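Local atomic coordinates of lysosome-associated membrane glycoprotein 1 (Mus musculus, PDB entry 5GV0), a protein that is a major glycoprotein of the lysosomal membrane and assembles, probably through its luminal domains, in a way different from LAMP-2. Residues N26-K31 against S130-L135; F82-V87 against K109-T114; S5-T10 against A19-Q24; S118-T123 against S139-A144. All blocks are in the same frame, centred on the assembly; numbering follows the deposited sequence.

Interaction 1: residues N26-K31 against S130-L135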
loop_
_atom_site.group_PDB
_atom_site.type_symbol
_atom_site.label_atom_id
_atom_site.label_comp_id
_atom_site.label_asym_id
_atom_site.label_seq_id
_atom_site.Cartn_x
_atom_site.Cartn_y
_atom_site.Cartn_z
ATOM N N ASN A 26 -6.919 -0.717 -9.067
ATOM C CA ASN A 26 -7.564 -0.449 -10.342
ATOM C C ASN A 26 -6.803 -1.225 -11.406
ATOM O O ASN A 26 -5.646 -0.909 -11.704
ATOM C CB ASN A 26 -7.580 1.059 -10.631
ATOM C CG ASN A 26 -8.290 1.417 -11.930
ATOM O OD1 ASN A 26 -8.139 0.746 -12.947
ATOM N ND2 ASN A 26 -9.054 2.503 -11.898
ATOM N N ILE A 27 -7.429 -2.261 -11.952
ATOM C CA ILE A 27 -6.728 -3.148 -12.871
ATOM C C ILE A 27 -7.428 -3.255 -14.222
ATOM O O ILE A 27 -8.645 -3.468 -14.313
ATOM C CB ILE A 27 -6.539 -4.560 -12.257
ATOM C CG1 ILE A 27 -5.726 -5.436 -13.208
ATOM C CG2 ILE A 27 -7.876 -5.203 -11.891
ATOM C CD1 ILE A 27 -5.028 -6.578 -12.524
ATOM N N THR A 28 -6.641 -3.065 -15.275
ATOM C CA THR A 28 -7.111 -3.235 -16.639
ATOM C C THR A 28 -6.540 -4.539 -17.175
ATOM O O THR A 28 -5.338 -4.768 -17.081
ATOM C CB THR A 28 -6.685 -2.056 -17.518
ATOM O OG1 THR A 28 -7.240 -0.846 -16.988
ATOM C CG2 THR A 28 -7.162 -2.245 -18.946
ATOM N N TYR A 29 -7.394 -5.403 -17.716
ATOM C CA TYR A 29 -6.922 -6.694 -18.198
ATOM C C TYR A 29 -7.762 -7.254 -19.340
ATOM O O TYR A 29 -8.865 -6.788 -19.607
ATOM C CB TYR A 29 -6.870 -7.701 -17.044
ATOM C CG TYR A 29 -8.208 -8.111 -16.465
ATOM C CD1 TYR A 29 -8.850 -7.328 -15.510
ATOM C CD2 TYR A 29 -8.813 -9.304 -16.846
ATOM C CE1 TYR A 29 -10.060 -7.717 -14.964
ATOM C CE2 TYR A 29 -10.024 -9.699 -16.306
ATOM C CZ TYR A 29 -10.641 -8.902 -15.365
ATOM O OH TYR A 29 -11.843 -9.283 -14.818
ATOM N N LEU A 30 -7.202 -8.255 -20.012
ATOM C CA LEU A 30 -7.867 -8.946 -21.109
ATOM C C LEU A 30 -8.689 -10.116 -20.600
ATOM O O LEU A 30 -8.163 -10.998 -19.922
ATOM C CB LEU A 30 -6.834 -9.448 -22.120
ATOM C CG LEU A 30 -6.197 -8.416 -23.048
ATOM C CD1 LEU A 30 -5.068 -9.044 -23.853
ATOM C CD2 LEU A 30 -7.250 -7.832 -23.970
ATOM N N LYS A 31 -9.976 -10.122 -20.931
ATOM C CA LYS A 31 -10.858 -11.226 -20.565
ATOM C C LYS A 31 -10.682 -12.398 -21.529
ATOM O O LYS A 31 -9.999 -12.276 -22.546
ATOM C CB LYS A 31 -12.317 -10.768 -20.548
ATOM C CG LYS A 31 -12.591 -9.612 -19.598
ATOM C CD LYS A 31 -14.082 -9.411 -19.377
ATOM C CE LYS A 31 -14.801 -9.079 -20.671
ATOM N NZ LYS A 31 -16.279 -9.047 -20.474
ATOM N N SER A 130 1.877 -0.335 -12.840
ATOM C CA SER A 130 2.198 -0.671 -14.228
ATOM C C SER A 130 1.202 0.026 -15.133
ATOM O O SER A 130 0.269 0.668 -14.644
ATOM C CB SER A 130 2.157 -2.179 -14.468
ATOM O OG SER A 130 0.818 -2.637 -14.546
ATOM N N LYS A 131 1.388 -0.117 -16.443
ATOM C CA LYS A 131 0.440 0.421 -17.420
ATOM C C LYS A 131 -0.973 -0.026 -17.121
ATOM O O LYS A 131 -1.929 0.711 -17.379
ATOM C CB LYS A 131 0.806 -0.015 -18.844
ATOM C CG LYS A 131 2.006 0.675 -19.414
ATOM C CD LYS A 131 2.153 0.314 -20.876
ATOM C CE LYS A 131 3.457 0.838 -21.437
ATOM N NZ LYS A 131 3.586 0.452 -22.866
ATOM N N MET A 132 -1.095 -1.233 -16.574
ATOM C CA MET A 132 -2.385 -1.867 -16.367
ATOM C C MET A 132 -2.874 -1.822 -14.924
ATOM O O MET A 132 -3.986 -2.237 -14.644
ATOM C CB MET A 132 -2.317 -3.323 -16.831
ATOM C CG MET A 132 -2.015 -3.474 -18.318
ATOM S SD MET A 132 -3.343 -2.797 -19.342
ATOM C CE MET A 132 -2.486 -1.458 -20.160
ATOM N N LEU A 133 -2.056 -1.323 -14.003
ATOM C CA LEU A 133 -2.434 -1.366 -12.588
ATOM C C LEU A 133 -2.079 -0.090 -11.847
ATOM O O LEU A 133 -0.928 0.343 -11.866
ATOM C CB LEU A 133 -1.752 -2.542 -11.888
ATOM C CG LEU A 133 -1.926 -2.617 -10.367
ATOM C CD1 LEU A 133 -3.364 -2.975 -9.996
ATOM C CD2 LEU A 133 -0.959 -3.631 -9.777
ATOM N N SER A 134 -3.057 0.508 -11.178
ATOM C CA SER A 134 -2.745 1.565 -10.228
ATOM C C SER A 134 -3.229 1.166 -8.842
ATOM O O SER A 134 -4.208 0.424 -8.690
ATOM C CB SER A 134 -3.355 2.906 -10.650
ATOM O OG SER A 134 -4.766 2.842 -10.701
ATOM N N LEU A 135 -2.502 1.629 -7.832
ATOM C CA LEU A 135 -2.935 1.503 -6.453
ATOM C C LEU A 135 -3.534 2.830 -6.043
ATOM O O LEU A 135 -2.822 3.831 -5.941
ATOM C CB LEU A 135 -1.767 1.136 -5.541
ATOM C CG LEU A 135 -2.069 1.124 -4.042
ATOM C CD1 LEU A 135 -3.052 0.015 -3.675
ATOM C CD2 LEU A 135 -0.778 0.995 -3.239
HETATM O O HOH W 1 -5.907 0.162 -14.676
#

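Interaction 2: residues F82-V87 against K109-T114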
loop_
_atom_site.group_PDB
_atom_site.type_symbol
_atom_site.label_atom_id
_atom_site.label_comp_id
_atom_site.label_asym_id
_atom_site.label_seq_id
_atom_site.Cartn_x
_atom_site.Cartn_y
_atom_site.Cartn_z
ATOM N N PHE A 82 10.951 8.274 5.059
ATOM C CA PHE A 82 10.426 6.975 4.646
ATOM C C PHE A 82 9.405 7.172 3.538
ATOM O O PHE A 82 8.890 8.272 3.342
ATOM C CB PHE A 82 9.802 6.203 5.824
ATOM C CG PHE A 82 8.543 6.823 6.378
ATOM C CD1 PHE A 82 7.298 6.545 5.822
ATOM C CD2 PHE A 82 8.606 7.671 7.473
ATOM C CE1 PHE A 82 6.147 7.120 6.341
ATOM C CE2 PHE A 82 7.453 8.245 7.992
ATOM C CZ PHE A 82 6.232 7.967 7.431
ATOM N N PHE A 83 9.107 6.093 2.824
ATOM C CA PHE A 83 8.220 6.164 1.678
ATOM C C PHE A 83 7.816 4.771 1.239
ATOM O O PHE A 83 8.504 3.790 1.528
ATOM C CB PHE A 83 8.892 6.913 0.503
ATOM C CG PHE A 83 10.291 6.460 0.212
ATOM C CD1 PHE A 83 10.534 5.416 -0.667
ATOM C CD2 PHE A 83 11.369 7.081 0.819
ATOM C CE1 PHE A 83 11.825 4.997 -0.930
ATOM C CE2 PHE A 83 12.664 6.666 0.559
ATOM C CZ PHE A 83 12.890 5.627 -0.318
ATOM N N LEU A 84 6.678 4.698 0.560
ATOM C CA LEU A 84 6.288 3.494 -0.162
ATOM C C LEU A 84 7.231 3.350 -1.344
ATOM O O LEU A 84 7.290 4.247 -2.199
ATOM C CB LEU A 84 4.841 3.591 -0.631
ATOM C CG LEU A 84 4.330 2.401 -1.446
ATOM C CD1 LEU A 84 4.121 1.189 -0.544
ATOM C CD2 LEU A 84 3.052 2.761 -2.172
ATOM N N GLN A 85 7.989 2.255 -1.382
ATOM C CA GLN A 85 8.950 2.060 -2.460
ATOM C C GLN A 85 8.556 0.917 -3.391
ATOM O O GLN A 85 9.081 0.807 -4.495
ATOM C CB GLN A 85 10.358 1.827 -1.889
ATOM C CG GLN A 85 10.556 0.547 -1.128
ATOM C CD GLN A 85 11.979 0.399 -0.626
ATOM O OE1 GLN A 85 12.866 1.188 -0.976
ATOM N NE2 GLN A 85 12.202 -0.609 0.214
ATOM N N GLY A 86 7.625 0.072 -2.967
ATOM C CA GLY A 86 7.283 -1.067 -3.788
ATOM C C GLY A 86 5.884 -1.599 -3.591
ATOM O O GLY A 86 5.308 -1.478 -2.515
ATOM N N VAL A 87 5.345 -2.190 -4.652
ATOM C CA VAL A 87 4.074 -2.893 -4.608
ATOM C C VAL A 87 4.222 -4.243 -5.305
ATOM O O VAL A 87 4.812 -4.325 -6.385
ATOM C CB VAL A 87 2.953 -2.076 -5.294
ATOM C CG1 VAL A 87 1.743 -2.960 -5.638
ATOM C CG2 VAL A 87 2.548 -0.902 -4.419
ATOM N N LYS A 109 8.023 5.886 -5.241
ATOM C CA LYS A 109 8.292 6.800 -4.142
ATOM C C LYS A 109 7.041 7.610 -3.876
ATOM O O LYS A 109 6.794 8.640 -4.516
ATOM C CB LYS A 109 9.486 7.713 -4.432
ATOM C CG LYS A 109 9.820 8.628 -3.253
ATOM C CD LYS A 109 11.203 9.251 -3.368
ATOM C CE LYS A 109 12.289 8.261 -2.982
ATOM N NZ LYS A 109 13.639 8.895 -2.978
ATOM N N ALA A 110 6.228 7.111 -2.954
ATOM C CA ALA A 110 4.994 7.778 -2.583
ATOM C C ALA A 110 4.836 7.720 -1.075
ATOM O O ALA A 110 5.623 7.062 -0.390
ATOM C CB ALA A 110 3.796 7.129 -3.286
ATOM N N LEU A 111 3.826 8.422 -0.569
ATOM C CA LEU A 111 3.516 8.440 0.860
ATOM C C LEU A 111 4.761 8.812 1.675
ATOM O O LEU A 111 5.015 8.259 2.743
ATOM C CB LEU A 111 2.958 7.078 1.304
ATOM C CG LEU A 111 1.927 6.392 0.401
ATOM C CD1 LEU A 111 1.409 5.104 1.055
ATOM C CD2 LEU A 111 0.771 7.330 0.057
ATOM N N GLN A 112 5.533 9.760 1.161
ATOM C CA GLN A 112 6.810 10.105 1.765
ATOM C C GLN A 112 6.660 11.082 2.923
ATOM O O GLN A 112 5.967 12.094 2.815
ATOM C CB GLN A 112 7.747 10.691 0.714
ATOM C CG GLN A 112 9.138 11.025 1.251
ATOM C CD GLN A 112 10.122 11.389 0.155
ATOM O OE1 GLN A 112 10.945 10.569 -0.252
ATOM N NE2 GLN A 112 10.051 12.627 -0.320
ATOM N N ALA A 113 7.333 10.778 4.028
ATOM C CA ALA A 113 7.343 11.667 5.175
ATOM C C ALA A 113 8.620 11.505 5.979
ATOM O O ALA A 113 9.343 10.515 5.849
ATOM C CB ALA A 113 6.126 11.413 6.066
ATOM N N THR A 114 8.885 12.502 6.810
ATOM C CA THR A 114 9.991 12.480 7.743
ATOM C C THR A 114 9.881 11.329 8.734
ATOM O O THR A 114 8.830 11.105 9.329
ATOM C CB THR A 114 10.048 13.793 8.516
ATOM O OG1 THR A 114 10.064 14.892 7.587
ATOM C CG2 THR A 114 11.267 13.842 9.424
#

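Interaction 3: residues S5-T10 against A19-Q24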
loop_
_atom_site.group_PDB
_atom_site.type_symbol
_atom_site.label_atom_id
_atom_site.label_comp_id
_atom_site.label_asym_id
_atom_site.label_seq_id
_atom_site.Cartn_x
_atom_site.Cartn_y
_atom_site.Cartn_z
ATOM N N SER A 5 -9.206 0.954 6.869
ATOM C CA SER A 5 -8.798 -0.155 7.719
ATOM C C SER A 5 -7.537 0.211 8.467
ATOM O O SER A 5 -6.716 0.996 7.973
ATOM C CB SER A 5 -8.566 -1.419 6.892
ATOM O OG SER A 5 -9.748 -1.780 6.202
ATOM N N LYS A 6 -7.374 -0.362 9.651
ATOM C CA LYS A 6 -6.219 -0.082 10.483
ATOM C C LYS A 6 -5.247 -1.248 10.474
ATOM O O LYS A 6 -5.634 -2.421 10.429
ATOM C CB LYS A 6 -6.670 0.248 11.908
ATOM C CG LYS A 6 -7.595 1.462 11.950
ATOM C CD LYS A 6 -7.865 1.948 13.363
ATOM C CE LYS A 6 -8.874 3.089 13.350
ATOM N NZ LYS A 6 -8.469 4.174 12.414
ATOM N N TYR A 7 -3.965 -0.910 10.497
ATOM C CA TYR A 7 -2.898 -1.901 10.443
ATOM C C TYR A 7 -1.806 -1.568 11.445
ATOM O O TYR A 7 -1.443 -0.406 11.614
ATOM C CB TYR A 7 -2.297 -1.970 9.036
ATOM C CG TYR A 7 -3.306 -2.173 7.923
ATOM C CD1 TYR A 7 -3.692 -3.449 7.540
ATOM C CD2 TYR A 7 -3.855 -1.093 7.249
ATOM C CE1 TYR A 7 -4.608 -3.645 6.517
ATOM C CE2 TYR A 7 -4.767 -1.277 6.230
ATOM C CZ TYR A 7 -5.137 -2.554 5.869
ATOM O OH TYR A 7 -6.043 -2.741 4.847
ATOM N N ASN A 8 -1.274 -2.602 12.087
ATOM C CA ASN A 8 -0.166 -2.474 13.026
ATOM C C ASN A 8 0.800 -3.615 12.738
ATOM O O ASN A 8 0.409 -4.773 12.790
ATOM C CB ASN A 8 -0.679 -2.514 14.470
ATOM C CG ASN A 8 0.433 -2.586 15.499
ATOM O OD1 ASN A 8 1.436 -1.886 15.406
ATOM N ND2 ASN A 8 0.246 -3.435 16.502
ATOM N N VAL A 9 2.038 -3.291 12.382
ATOM C CA VAL A 9 3.058 -4.313 12.178
ATOM C C VAL A 9 4.090 -4.188 13.288
ATOM O O VAL A 9 4.685 -3.126 13.473
ATOM C CB VAL A 9 3.733 -4.185 10.793
ATOM C CG1 VAL A 9 4.834 -5.228 10.622
ATOM C CG2 VAL A 9 2.696 -4.314 9.682
ATOM N N THR A 10 4.272 -5.265 14.048
ATOM C CA THR A 10 5.236 -5.281 15.142
ATOM C C THR A 10 6.227 -6.424 14.977
ATOM O O THR A 10 5.847 -7.527 14.567
ATOM C CB THR A 10 4.529 -5.406 16.507
ATOM O OG1 THR A 10 3.621 -4.315 16.682
ATOM C CG2 THR A 10 5.541 -5.377 17.646
ATOM N N ALA A 19 -0.799 2.165 10.215
ATOM C CA ALA A 19 -1.522 2.707 9.076
ATOM C C ALA A 19 -3.013 2.710 9.323
ATOM O O ALA A 19 -3.573 1.785 9.922
ATOM C CB ALA A 19 -1.204 1.927 7.821
ATOM N N SER A 20 -3.643 3.779 8.861
ATOM C CA SER A 20 -5.090 3.882 8.789
ATOM C C SER A 20 -5.387 4.351 7.384
ATOM O O SER A 20 -5.104 5.502 7.034
ATOM C CB SER A 20 -5.635 4.853 9.835
ATOM O OG SER A 20 -7.039 4.963 9.716
ATOM N N MET A 21 -5.899 3.458 6.545
ATOM C CA MET A 21 -5.996 3.808 5.140
ATOM C C MET A 21 -7.052 3.030 4.393
ATOM O O MET A 21 -7.406 1.907 4.769
ATOM C CB MET A 21 -4.639 3.618 4.450
ATOM C CG MET A 21 -4.060 2.225 4.561
ATOM S SD MET A 21 -2.349 2.238 3.985
ATOM C CE MET A 21 -1.888 0.543 4.306
ATOM N N ALA A 22 -7.540 3.661 3.327
ATOM C CA ALA A 22 -8.496 3.068 2.410
ATOM C C ALA A 22 -7.815 2.883 1.061
ATOM O O ALA A 22 -7.319 3.851 0.479
ATOM C CB ALA A 22 -9.735 3.955 2.283
ATOM N N LEU A 23 -7.786 1.643 0.577
ATOM C CA LEU A 23 -7.033 1.289 -0.621
ATOM C C LEU A 23 -7.888 0.566 -1.645
ATOM O O LEU A 23 -8.815 -0.159 -1.297
ATOM C CB LEU A 23 -5.841 0.407 -0.263
ATOM C CG LEU A 23 -4.851 0.919 0.784
ATOM C CD1 LEU A 23 -3.858 -0.180 1.081
ATOM C CD2 LEU A 23 -4.136 2.162 0.294
ATOM N N GLN A 24 -7.538 0.751 -2.913
ATOM C CA GLN A 24 -8.287 0.179 -4.018
ATOM C C GLN A 24 -7.338 -0.153 -5.154
ATOM O O GLN A 24 -6.500 0.671 -5.521
ATOM C CB GLN A 24 -9.352 1.167 -4.471
ATOM C CG GLN A 24 -10.095 0.814 -5.737
ATOM C CD GLN A 24 -11.053 1.919 -6.105
ATOM O OE1 GLN A 24 -10.690 2.859 -6.809
ATOM N NE2 GLN A 24 -12.274 1.837 -5.590
HETATM O O HOH W 2 -6.921 -0.596 3.572
#

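Interaction 4: residues S118-T123 against S139-A144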
loop_
_atom_site.group_PDB
_atom_site.type_symbol
_atom_site.label_atom_id
_atom_site.label_comp_id
_atom_site.label_asym_id
_atom_site.label_seq_id
_atom_site.Cartn_x
_atom_site.Cartn_y
_atom_site.Cartn_z
ATOM N N SER A 118 4.205 11.248 10.751
ATOM C CA SER A 118 3.319 10.443 9.914
ATOM C C SER A 118 2.916 11.187 8.644
ATOM O O SER A 118 2.867 12.422 8.617
ATOM C CB SER A 118 2.070 10.015 10.702
ATOM O OG SER A 118 1.325 11.123 11.192
ATOM N N TYR A 119 2.677 10.421 7.585
ATOM C CA TYR A 119 2.146 10.953 6.335
ATOM C C TYR A 119 0.636 10.897 6.404
ATOM O O TYR A 119 0.088 9.876 6.801
ATOM C CB TYR A 119 2.643 10.147 5.127
ATOM C CG TYR A 119 2.037 10.588 3.810
ATOM C CD1 TYR A 119 2.593 11.635 3.092
ATOM C CD2 TYR A 119 0.911 9.960 3.287
ATOM C CE1 TYR A 119 2.042 12.053 1.891
ATOM C CE2 TYR A 119 0.354 10.373 2.086
ATOM C CZ TYR A 119 0.928 11.415 1.394
ATOM O OH TYR A 119 0.382 11.832 0.192
ATOM N N LYS A 120 -0.034 11.976 6.012
ATOM C CA LYS A 120 -1.493 11.983 5.984
ATOM C C LYS A 120 -2.010 12.649 4.717
ATOM O O LYS A 120 -1.513 13.700 4.306
ATOM C CB LYS A 120 -2.057 12.692 7.218
ATOM C CG LYS A 120 -3.578 12.597 7.336
ATOM C CD LYS A 120 -4.077 13.225 8.627
ATOM C CE LYS A 120 -5.594 13.162 8.705
ATOM N NZ LYS A 120 -6.120 13.915 9.876
ATOM N N CYS A 121 -3.012 12.039 4.094
ATOM C CA CYS A 121 -3.631 12.644 2.928
ATOM C C CYS A 121 -5.047 12.125 2.754
ATOM O O CYS A 121 -5.281 10.923 2.829
ATOM C CB CYS A 121 -2.799 12.361 1.679
ATOM S SG CYS A 121 -3.280 13.394 0.253
ATOM N N ASN A 122 -5.987 13.041 2.532
ATOM C CA ASN A 122 -7.390 12.699 2.304
ATOM C C ASN A 122 -7.788 12.923 0.849
ATOM O O ASN A 122 -8.960 12.818 0.486
ATOM C CB ASN A 122 -8.291 13.522 3.229
ATOM C CG ASN A 122 -8.151 13.121 4.682
ATOM O OD1 ASN A 122 -8.214 11.939 5.020
ATOM N ND2 ASN A 122 -7.949 14.103 5.551
ATOM N N THR A 123 -6.800 13.249 0.024
ATOM C CA THR A 123 -7.005 13.418 -1.410
ATOM C C THR A 123 -6.565 12.144 -2.113
ATOM O O THR A 123 -5.437 11.697 -1.945
ATOM C CB THR A 123 -6.215 14.621 -1.967
ATOM O OG1 THR A 123 -6.655 15.820 -1.321
ATOM C CG2 THR A 123 -6.432 14.767 -3.471
ATOM N N SER A 139 -7.536 7.368 0.999
ATOM C CA SER A 139 -7.112 8.209 2.113
ATOM C C SER A 139 -6.095 7.434 2.930
ATOM O O SER A 139 -6.058 6.202 2.877
ATOM C CB SER A 139 -8.291 8.635 2.986
ATOM O OG SER A 139 -8.801 7.536 3.711
ATOM N N VAL A 140 -5.259 8.145 3.678
ATOM C CA VAL A 140 -4.179 7.465 4.366
ATOM C C VAL A 140 -3.592 8.287 5.496
ATOM O O VAL A 140 -3.414 9.499 5.377
ATOM C CB VAL A 140 -3.052 7.091 3.370
ATOM C CG1 VAL A 140 -2.563 8.334 2.612
ATOM C CG2 VAL A 140 -1.898 6.385 4.062
ATOM N N GLN A 141 -3.328 7.615 6.607
ATOM C CA GLN A 141 -2.320 8.078 7.545
ATOM C C GLN A 141 -1.385 6.893 7.738
ATOM O O GLN A 141 -1.847 5.778 7.995
ATOM C CB GLN A 141 -2.931 8.555 8.863
ATOM C CG GLN A 141 -1.885 9.158 9.803
ATOM C CD GLN A 141 -2.491 9.929 10.949
ATOM O OE1 GLN A 141 -3.697 9.851 11.207
ATOM N NE2 GLN A 141 -1.653 10.684 11.655
ATOM N N VAL A 142 -0.082 7.106 7.566
ATOM C CA VAL A 142 0.846 5.984 7.596
ATOM C C VAL A 142 2.206 6.408 8.141
ATOM O O VAL A 142 2.658 7.542 7.948
ATOM C CB VAL A 142 0.985 5.336 6.187
ATOM C CG1 VAL A 142 1.625 6.299 5.195
ATOM C CG2 VAL A 142 1.773 4.033 6.261
ATOM N N GLN A 143 2.846 5.493 8.854
ATOM C CA GLN A 143 4.162 5.747 9.418
ATOM C C GLN A 143 4.973 4.456 9.456
ATOM O O GLN A 143 4.493 3.436 9.967
ATOM C CB GLN A 143 4.022 6.346 10.812
ATOM C CG GLN A 143 5.346 6.745 11.459
ATOM C CD GLN A 143 5.121 7.537 12.728
ATOM O OE1 GLN A 143 4.094 8.199 12.877
ATOM N NE2 GLN A 143 6.073 7.465 13.661
ATOM N N ALA A 144 6.184 4.500 8.908
ATOM C CA ALA A 144 7.044 3.330 8.824
ATOM C C ALA A 144 8.385 3.572 9.512
ATOM O O ALA A 144 8.877 4.709 9.559
ATOM C CB ALA A 144 7.262 2.937 7.359
HETATM O O HOH W 3 -5.467 11.927 12.080
#

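Interaction 1: residues N26-K31 against S130-L135
Asn-26 and Ile-27 run antiparallel to Ser-134 and Leu-133, the strand directions 175° apart, with Asn-26 and Ser-134 as the hydrogen-bonded pair. Asn-26 N to Ser-134 O and Ser-134 N to Asn-26 O are both 3.0 Å. The ladder closes where Thr-28 N reaches Met-132 O at 2.9 Å, where segment 130-135 bends through a type I turn from Ser-130 to Leu-133; inside it Ser-130 OG accepts from Met-132 N, an ST turn. On the polar face Asn-26 CB lies 3.3 Å from Ser-134 OG, which is hydrogen-bonded to Asn-136. A water within bonding distance of Asn-26 OD1, Thr-28 OG1 and Met-132 O probably bridges the strands, though it cannot serve every acceptor. With chi1 at -60°, Thr-28 puts OG1 beside its own N, near that water and also bonded to Thr-38, and leaves CG2 for the sulfur: Thr-28 CG2 and Met-132 SD are 3.9 Å apart. The flexible Met-132 lies across the threonine on the surface. On the other face Ile-27 CB lies 4.2 Å from Leu-133 CD1, as suits buried aliphatic groups. Strand 36-42 flanks segment 26-31 on its other edge, while Ile-103 of strand 100-105 packs under Ile-27 and Leu-133.

Interaction 2: residues F82-V87 against K109-T114
A beta bulge joins Phe-82 and Leu-84 of strand 81-92 to Ala-113 and Ala-110, within the antiparallel sheet of six strands in this LAMP luminal domain. Phe-82 and Ala-113 exchange two backbone bonds, as do Leu-84 and Ala-110, yet Phe-83 alone lies between the pairs in one strand and both Leu-111 and Gln-112 in the other segment. Leu-111 takes up the extra residue with left-handed backbone angles (53°/40°) that turn the chain's corner. Its O is buried without a hydrogen-bonding partner. Its side chain is used in packing, Leu-111 CD1 lying 4.1 Å from Leu-84 CB. The small Ala-113 leaves room for the Phe-82 ring to fold back over its own partner: CZ comes 3.7 Å from Ala-113 CB, and Ala-113 O lies over one ring face. Phe-83 points its ring the other way. There Gln-112 runs alongside it, OE1 3.7 Å from Phe-83 CD2, with amide and ring planes 73° apart. Lys-109, which also touches a glycan, bends at chi3 so that its long chain lies across the same ring. Its CE sits 3.7 Å above the Phe-83 ring centre as a CH-pi contact, and NZ makes a cation-pi interaction 4.6 Å from that centroid.

Interaction 3: residues S5-T10 against A19-Q24
Ser-5, Lys-6 and Tyr-7 pair with Met-21, Ser-20 and Ala-19 in the antiparallel hairpin of strands 5-11 and 14-30, strand directions 145° apart, a marked twist. Backbone bonds come first. Ser-5 and Met-21 exchange two, and Tyr-7 and Ala-19 two more, the shortest being Tyr-7 N to Ala-19 O at 2.8 Å. The bond from Ser-5 N to Met-21 O is straight at the hydrogen, but the donor stands 45° out of the carbonyl plane. Between these pairs, Lys-6 CA approaches Ala-19 O and Ser-20 CA approaches Ser-5 O as CA-H...O contacts. Apolar packing dominates the face of Tyr-7, Ala-19 and Met-21. The Tyr-7 side chain and the extended Met-21 cross at about a right angle, with Met-21 CE 3.9 Å from Tyr-7 CD2. Ala-19 is small enough to fit beside the ring, its CB 4.1 Å from Tyr-7 CD2. Leu-60 of strand 57-64 meets both Tyr-7 and Met-21, so this face looks onto the other sheet. Polar contacts occur on both sides: on the opposite face Lys-6, bent at chi4 (-52°), turns NZ back to Ser-20 OG in a weak hydrogen bond of 3.2 Å. The tyrosine keeps its hydroxyl satisfied by water at the ring edge. That water, 2.6 Å from Tyr-7 OH, donates to Met-21 O at 2.8 Å, giving this carbonyl a second partner besides Ser-5 N.

Interaction 4: residues S118-T123 against S139-A144
Tyr-119 turns the edge of its ring to Val-140, the two side chains crossing at about a right angle, with Val-140 CG1 in the ring plane and 3.6 Å from Tyr-119 CE2. The same methyl lies 4.1 Å from Cys-121 CB, so one valine branch touches both the tyrosine ring and Cys-121. Val-140 has chi1 near 55°, which sets CG1 between its backbone N and carbonyl carbon and so over the neighbouring strand. Val-142 reaches the tyrosine at a slant, CG1 4.0 Å from Tyr-119 CB. Compact branched residues suit this side, which looks inward. On the other face Lys-120 and Gln-141 are long and polar. Gln-141 is extended beyond CG, and its NE2 gives a nearly straight bond (168°) of 3.0 Å to Ser-118 OG, which lies in the amide plane. The serine hydroxyl also bonds to Gly-153 O. At the other end of the amide, a water donates to Gln-141 OE1 at 2.9 Å and accepts from Lys-120 NZ at 3.0 Å, so both ends are held and the amide's orientation is fixed. Beneath these groups, two reciprocal backbone pairs, Tyr-119 with Val-142 and Cys-121 with Val-140, join the strands. The disulfide of Cys-121 with Cys-158 ties the end of strand 118-121 to the chain following strand 155-157, which lies parallel on its far edge, within the beta-prism fold of LAMP luminal domains.

How the interactions relate
Interactions 3 and 4 share one sheet, linked by backbone bonds between Ser-20 and Gln-141 and between Ala-22 and Ser-139. Interaction 1 draws on the same long strand 14-30 as interaction 3, but towards the far end of the domain, where a surface turn and water replace some packing. Interaction 2 belongs to the other sheet and is the most buried of the four; its Phe-82 presses against Val-142 and Gln-143 of interaction 4, where the two sheets meet. Regular ladders with one mainly polar and one mainly apolar face mark interactions 1, 3 and 4, whereas interaction 2 keeps a backbone pair on either side of a bulge and adds two phenylalanine rings, one under a lysine.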